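Local coordinates for AlgW protein (Pseudomonas aeruginosa, PDB 7CO3), which probably acts as a periplasmic serine endopeptidase of the HtrA type, pairing a trypsin-like protease domain with a PDZ domain, at residues M167-V180 with G229-I241. The protein carries 1 engineered substitution. Numbering follows the deposited sequence.
Sequences MTLGRSDGIRTGDV and GALVDAAGNLIGI
L169 and L238 form a single backbone bridge, closed by a bond from L238 N to T168 O (2.9 Å) and one from G170 N to L238 O (2.7 Å). The bridge ties the loop ahead of strand 180-185 to the hairpin of strands 230-233 and 238-245.

M167 packs at one end of the bridge. Its CG lies anti to the backbone N (chi1 -175°) and presses on L238 CB at 3.4 Å, tight for two carbons. The side chains of M167 and L238 meet at about a right angle. The methionine then bends, taking M167 CE to A230 CB (4.0 Å) and SD alongside V232 CG2. V110 and A62 also pack on M167. Further along, I175 CG2 meets I239 CG2 at 3.9 Å.

N237 lies beside T168, with OD1 against the methyl CG2, and its CB packs on the backbone of G170. D233 fixes this asparagine. D233 OD1 takes A235 N, in an Asx turn, and N237 N from opposite faces of the carboxylate. D233 OD2 uses its syn lone pair for N237 ND2 (3.2 Å), which helps set the rotation of the amide. L231 O accepts from both I239 N and G240 N, the mark of a classic beta bulge in the hairpin.

At the far end, a water accepts from A234 N (3.1 Å); its approach to V180 O, 2.5 Å, is too short to trust.

G236 O is buried and has no partner in the model. Two backbone bonds and apolar packing thus join loop to hairpin within the trypsin-like domain, while the carboxylate of D233 organises the hairpin turn.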
ATOM      1  N   MET B 167      10.046   5.994  24.680  1.00 40.57           N
ATOM      2  CA  MET B 167       9.601   4.765  24.048  1.00 41.53           C
ATOM      3  C   MET B 167       9.954   3.560  24.915  1.00 39.38           C
ATOM      4  O   MET B 167      11.040   3.489  25.493  1.00 32.24           O
ATOM      5  CB  MET B 167      10.284   4.643  22.689  1.00 34.05           C
ATOM      6  CG  MET B 167       9.810   3.470  21.915  1.00 34.68           C
ATOM      7  SD  MET B 167       8.135   3.744  21.339  1.00 33.25           S
ATOM      8  CE  MET B 167       8.441   5.090  20.218  1.00 29.01           C
ATOM      9  N   THR B 168       9.031   2.606  24.993  1.00 41.93           N
ATOM     10  CA  THR B 168       9.341   1.285  25.528  1.00 40.08           C
ATOM     11  C   THR B 168      10.042   0.479  24.452  1.00 38.53           C
ATOM     12  O   THR B 168       9.788   0.665  23.258  1.00 40.38           O
ATOM     13  CB  THR B 168       8.072   0.549  25.958  1.00 47.71           C
ATOM     14  OG1 THR B 168       7.333   1.356  26.871  1.00 55.16           O
ATOM     15  CG2 THR B 168       8.415  -0.757  26.650  1.00 66.48           C
ATOM     16  N   LEU B 169      10.910  -0.431  24.862  1.00 34.71           N
ATOM     17  CA  LEU B 169      11.658  -1.232  23.906  1.00 33.78           C
ATOM     18  C   LEU B 169      11.008  -2.589  23.693  1.00 33.91           C
ATOM     19  O   LEU B 169      10.589  -3.249  24.642  1.00 35.92           O
ATOM     20  CB  LEU B 169      13.086  -1.439  24.391  1.00 35.67           C
ATOM     21  CG  LEU B 169      13.907  -0.180  24.620  1.00 39.88           C
ATOM     22  CD1 LEU B 169      15.226  -0.650  25.204  1.00 39.44           C
ATOM     23  CD2 LEU B 169      14.131   0.636  23.316  1.00 40.65           C
ATOM     24  N   GLY B 170      10.921  -3.003  22.433  1.00 34.54           N
ATOM     25  CA  GLY B 170      10.563  -4.364  22.094  1.00 36.13           C
ATOM     26  C   GLY B 170      11.807  -5.224  21.970  1.00 38.67           C
ATOM     27  O   GLY B 170      12.921  -4.826  22.314  1.00 39.60           O
ATOM     28  N   ARG B 171      11.612  -6.423  21.459  1.00 46.47           N
ATOM     29  CA  ARG B 171      12.708  -7.361  21.248  1.00 53.09           C
ATOM     30  C   ARG B 171      12.787  -7.657  19.756  1.00 48.77           C
ATOM     31  O   ARG B 171      11.955  -8.391  19.223  1.00 46.64           O
ATOM     32  CB  ARG B 171      12.494  -8.620  22.079  1.00 63.36           C
ATOM     33  CG  ARG B 171      12.572  -8.350  23.585  1.00 55.51           C
ATOM     34  CD  ARG B 171      12.224  -9.601  24.392  1.00 73.46           C
ATOM     35  NE  ARG B 171      10.835  -9.639  24.846  1.00 77.47           N
ATOM     36  CZ  ARG B 171       9.833 -10.199  24.169  1.00 75.57           C
ATOM     37  NH1 ARG B 171       8.601 -10.193  24.669  1.00 73.32           N
ATOM     38  NH2 ARG B 171      10.058 -10.768  22.990  1.00 73.11           N
ATOM     39  N   SER B 172      13.773  -7.063  19.080  1.00 45.29           N
ATOM     40  CA  SER B 172      13.833  -7.184  17.626  1.00 43.52           C
ATOM     41  C   SER B 172      14.230  -8.596  17.192  1.00 46.53           C
ATOM     42  O   SER B 172      13.895  -9.019  16.078  1.00 46.59           O
ATOM     43  CB  SER B 172      14.754  -6.126  17.015  1.00 37.44           C
ATOM     44  OG  SER B 172      16.010  -5.969  17.684  1.00 34.71           O
ATOM     45  N   ASP B 173      14.945  -9.350  18.035  1.00 54.53           N
ATOM     46  CA  ASP B 173      15.135 -10.765  17.701  1.00 59.31           C
ATOM     47  C   ASP B 173      13.876 -11.568  18.022  1.00 63.26           C
ATOM     48  O   ASP B 173      13.609 -12.591  17.380  1.00 61.94           O
ATOM     49  CB  ASP B 173      16.357 -11.329  18.416  1.00 68.01           C
ATOM     50  CG  ASP B 173      16.678 -12.767  18.002  1.00 89.92           C
ATOM     51  OD1 ASP B 173      17.784 -13.235  18.342  1.00 96.76           O
ATOM     52  OD2 ASP B 173      15.838 -13.430  17.342  1.00 99.07           O
ATOM     53  N   GLY B 174      13.071 -11.092  18.975  1.00 66.33           N
ATOM     54  CA  GLY B 174      11.823 -11.724  19.352  1.00 55.55           C
ATOM     55  C   GLY B 174      10.687 -11.573  18.356  1.00 49.75           C
ATOM     56  O   GLY B 174       9.593 -12.060  18.640  1.00 53.26           O
ATOM     57  N   ILE B 175      10.896 -10.936  17.219  1.00 46.61           N
ATOM     58  CA  ILE B 175       9.808 -10.768  16.260  1.00 40.92           C
ATOM     59  C   ILE B 175       9.834 -11.924  15.281  1.00 37.51           C
ATOM     60  O   ILE B 175      10.882 -12.508  15.010  1.00 39.05           O
ATOM     61  CB  ILE B 175       9.880  -9.415  15.514  1.00 35.04           C
ATOM     62  CG1 ILE B 175      11.035  -9.415  14.519  1.00 34.17           C
ATOM     63  CG2 ILE B 175       9.922  -8.241  16.490  1.00 33.22           C
ATOM     64  CD1 ILE B 175      11.270  -8.087  13.812  1.00 33.00           C
ATOM     65  N   ARG B 176       8.660 -12.265  14.761  1.00 29.30           N
ATOM     66  CA  ARG B 176       8.521 -13.254  13.704  1.00 29.80           C
ATOM     67  C   ARG B 176       7.866 -12.583  12.507  1.00 28.90           C
ATOM     68  O   ARG B 176       7.035 -11.679  12.669  1.00 27.45           O
ATOM     69  CB  ARG B 176       7.646 -14.447  14.133  1.00 30.30           C
ATOM     70  CG  ARG B 176       8.136 -15.274  15.313  1.00 36.98           C
ATOM     71  CD  ARG B 176       7.067 -16.284  15.786  1.00 43.04           C
ATOM     72  NE  ARG B 176       6.859 -17.399  14.843  1.00 43.67           N
ATOM     73  CZ  ARG B 176       5.797 -18.203  14.864  1.00 40.38           C
ATOM     74  NH1 ARG B 176       4.847 -18.039  15.779  1.00 42.88           N
ATOM     75  NH2 ARG B 176       5.671 -19.165  13.971  1.00 44.60           N
ATOM     76  N   THR B 177       8.246 -13.041  11.310  1.00 20.84           N
ATOM     77  CA  THR B 177       7.549 -12.677  10.082  1.00 24.17           C
ATOM     78  C   THR B 177       6.071 -13.029  10.172  1.00 27.63           C
ATOM     79  O   THR B 177       5.701 -14.133  10.568  1.00 21.77           O
ATOM     80  CB  THR B 177       8.206 -13.385   8.897  1.00 24.64           C
ATOM     81  OG1 THR B 177       9.523 -12.865   8.749  1.00 29.84           O
ATOM     82  CG2 THR B 177       7.427 -13.193   7.577  1.00 24.55           C
ATOM     83  N   GLY B 178       5.218 -12.076   9.807  1.00 20.63           N
ATOM     84  CA  GLY B 178       3.800 -12.241   9.980  1.00 23.07           C
ATOM     85  C   GLY B 178       3.231 -11.520  11.184  1.00 19.76           C
ATOM     86  O   GLY B 178       2.021 -11.343  11.252  1.00 17.71           O
ATOM     87  N   ASP B 179       4.062 -11.148  12.149  1.00 23.71           N
ATOM     88  CA  ASP B 179       3.597 -10.302  13.248  1.00 21.15           C
ATOM     89  C   ASP B 179       3.136  -8.950  12.701  1.00 18.55           C
ATOM     90  O   ASP B 179       3.715  -8.428  11.745  1.00 18.76           O
ATOM     91  CB  ASP B 179       4.718 -10.051  14.252  1.00 20.66           C
ATOM     92  CG  ASP B 179       5.043 -11.257  15.168  1.00 31.22           C
ATOM     93  OD1 ASP B 179       4.227 -12.214  15.297  1.00 33.82           O
ATOM     94  OD2 ASP B 179       6.130 -11.221  15.783  1.00 27.40           O
ATOM     95  N   VAL B 180       2.143  -8.345  13.358  1.00 19.21           N
ATOM     96  CA  VAL B 180       1.678  -7.015  12.959  1.00 17.56           C
ATOM     97  C   VAL B 180       2.628  -5.946  13.490  1.00 18.54           C
ATOM     98  O   VAL B 180       3.133  -6.056  14.604  1.00 21.43           O
ATOM     99  CB  VAL B 180       0.242  -6.785  13.466  1.00 23.47           C
ATOM    100  CG1 VAL B 180      -0.191  -5.304  13.319  1.00 21.39           C
ATOM    101  CG2 VAL B 180      -0.708  -7.685  12.763  1.00 21.81           C
ATOM    102  N   GLY B 229      11.840   7.609  12.187  1.00 21.56           N
ATOM    103  CA  GLY B 229      10.703   7.345  13.047  1.00 19.24           C
ATOM    104  C   GLY B 229      10.639   5.912  13.491  1.00 18.05           C
ATOM    105  O   GLY B 229      11.531   5.136  13.206  1.00 18.06           O
ATOM    106  N   ALA B 230       9.574   5.568  14.230  1.00 19.51           N
ATOM    107  CA  ALA B 230       9.478   4.297  14.946  1.00 20.88           C
ATOM    108  C   ALA B 230       8.761   3.217  14.129  1.00 16.72           C
ATOM    109  O   ALA B 230       7.696   3.460  13.560  1.00 17.08           O
ATOM    110  CB  ALA B 230       8.740   4.479  16.273  1.00 11.84           C
ATOM    111  N   LEU B 231       9.324   2.011  14.110  1.00 17.92           N
ATOM    112  CA  LEU B 231       8.536   0.811  13.834  1.00 17.28           C
ATOM    113  C   LEU B 231       8.234   0.155  15.169  1.00 18.02           C
ATOM    114  O   LEU B 231       9.153  -0.150  15.938  1.00 21.46           O
ATOM    115  CB  LEU B 231       9.272  -0.167  12.918  1.00 16.27           C
ATOM    116  CG  LEU B 231       8.480  -1.376  12.439  1.00 19.09           C
ATOM    117  CD1 LEU B 231       7.305  -0.898  11.534  1.00 15.12           C
ATOM    118  CD2 LEU B 231       9.449  -2.333  11.689  1.00 15.75           C
ATOM    119  N   VAL B 232       6.969  -0.124  15.414  1.00 15.05           N
ATOM    120  CA  VAL B 232       6.503  -0.577  16.715  1.00 21.08           C
ATOM    121  C   VAL B 232       5.737  -1.887  16.555  1.00 22.75           C
ATOM    122  O   VAL B 232       5.142  -2.132  15.507  1.00 20.16           O
ATOM    123  CB  VAL B 232       5.676   0.598  17.285  1.00 27.80           C
ATOM    124  CG1 VAL B 232       4.257   0.256  17.614  1.00 27.76           C
ATOM    125  CG2 VAL B 232       6.446   1.360  18.343  1.00 23.85           C
ATOM    126  N   ASP B 233       5.765  -2.747  17.582  1.00 23.12           N
ATOM    127  CA  ASP B 233       5.030  -4.013  17.527  1.00 24.73           C
ATOM    128  C   ASP B 233       3.575  -3.752  17.877  1.00 23.14           C
ATOM    129  O   ASP B 233       3.185  -2.631  18.165  1.00 22.60           O
ATOM    130  CB  ASP B 233       5.654  -5.091  18.442  1.00 25.21           C
ATOM    131  CG  ASP B 233       5.550  -4.748  19.957  1.00 30.49           C
ATOM    132  OD1 ASP B 233       4.745  -3.885  20.361  1.00 29.39           O
ATOM    133  OD2 ASP B 233       6.314  -5.341  20.757  1.00 31.61           O
ATOM    134  N   ALA B 234       2.758  -4.806  17.902  1.00 24.02           N
ATOM    135  CA  ALA B 234       1.314  -4.615  18.079  1.00 28.29           C
ATOM    136  C   ALA B 234       0.947  -4.070  19.453  1.00 28.69           C
ATOM    137  O   ALA B 234      -0.187  -3.621  19.640  1.00 35.55           O
ATOM    138  CB  ALA B 234       0.567  -5.925  17.831  1.00 28.33           C
ATOM    139  N   ALA B 235       1.864  -4.116  20.425  1.00 28.27           N
ATOM    140  CA  ALA B 235       1.618  -3.534  21.745  1.00 32.84           C
ATOM    141  C   ALA B 235       2.253  -2.164  21.904  1.00 35.64           C
ATOM    142  O   ALA B 235       2.155  -1.566  22.982  1.00 33.71           O
ATOM    143  CB  ALA B 235       2.119  -4.474  22.858  1.00 36.85           C
ATOM    144  N   GLY B 236       2.892  -1.639  20.862  1.00 29.06           N
ATOM    145  CA  GLY B 236       3.483  -0.317  20.959  1.00 27.89           C
ATOM    146  C   GLY B 236       4.940  -0.283  21.381  1.00 29.75           C
ATOM    147  O   GLY B 236       5.451   0.803  21.646  1.00 30.37           O
ATOM    148  N   ASN B 237       5.626  -1.426  21.468  1.00 28.77           N
ATOM    149  CA  ASN B 237       7.027  -1.411  21.833  1.00 36.45           C
ATOM    150  C   ASN B 237       7.888  -1.245  20.602  1.00 30.16           C
ATOM    151  O   ASN B 237       7.594  -1.807  19.554  1.00 21.09           O
ATOM    152  CB  ASN B 237       7.443  -2.681  22.587  1.00 34.28           C
ATOM    153  CG  ASN B 237       6.536  -2.997  23.758  1.00 36.72           C
ATOM    154  OD1 ASN B 237       6.524  -2.278  24.746  1.00 40.97           O
ATOM    155  ND2 ASN B 237       5.767  -4.074  23.646  1.00 42.78           N
ATOM    156  N   LEU B 238       9.001  -0.537  20.767  1.00 25.30           N
ATOM    157  CA  LEU B 238       9.890  -0.232  19.656  1.00 23.83           C
ATOM    158  C   LEU B 238      10.673  -1.455  19.195  1.00 25.81           C
ATOM    159  O   LEU B 238      11.433  -2.050  19.969  1.00 29.43           O
ATOM    160  CB  LEU B 238      10.869   0.861  20.058  1.00 23.58           C
ATOM    161  CG  LEU B 238      11.861   1.340  19.004  1.00 26.30           C
ATOM    162  CD1 LEU B 238      11.127   2.083  17.848  1.00 25.69           C
ATOM    163  CD2 LEU B 238      12.942   2.208  19.676  1.00 24.23           C
ATOM    164  N   ILE B 239      10.552  -1.773  17.905  1.00 20.98           N
ATOM    165  CA  ILE B 239      11.343  -2.827  17.282  1.00 21.37           C
ATOM    166  C   ILE B 239      12.295  -2.320  16.212  1.00 20.46           C
ATOM    167  O   ILE B 239      13.185  -3.079  15.792  1.00 19.94           O
ATOM    168  CB  ILE B 239      10.438  -3.945  16.710  1.00 25.18           C
ATOM    169  CG1 ILE B 239       9.457  -3.388  15.648  1.00 19.86           C
ATOM    170  CG2 ILE B 239       9.654  -4.604  17.851  1.00 24.16           C
ATOM    171  CD1 ILE B 239       8.677  -4.481  14.922  1.00 16.94           C
ATOM    172  N   GLY B 240      12.180  -1.081  15.751  1.00 18.59           N
ATOM    173  CA  GLY B 240      13.118  -0.664  14.726  1.00 15.10           C
ATOM    174  C   GLY B 240      12.999   0.816  14.429  1.00 18.67           C
ATOM    175  O   GLY B 240      12.110   1.508  14.928  1.00 17.31           O
ATOM    176  N   ILE B 241      13.938   1.290  13.629  1.00 13.13           N
ATOM    177  CA  ILE B 241      14.001   2.670  13.155  1.00 17.87           C
ATOM    178  C   ILE B 241      13.798   2.616  11.650  1.00 17.67           C
ATOM    179  O   ILE B 241      14.636   2.066  10.936  1.00 18.30           O
ATOM    180  CB  ILE B 241      15.340   3.365  13.491  1.00 21.39           C
ATOM    181  CG1 ILE B 241      15.707   3.221  14.955  1.00 15.91           C
ATOM    182  CG2 ILE B 241      15.266   4.850  13.084  1.00 18.99           C
ATOM    183  CD1 ILE B 241      14.807   4.039  15.858  1.00 18.54           C
TER
HETATM  184  O   HOH W   1       3.668  -7.483  16.594  1.00 26.93           O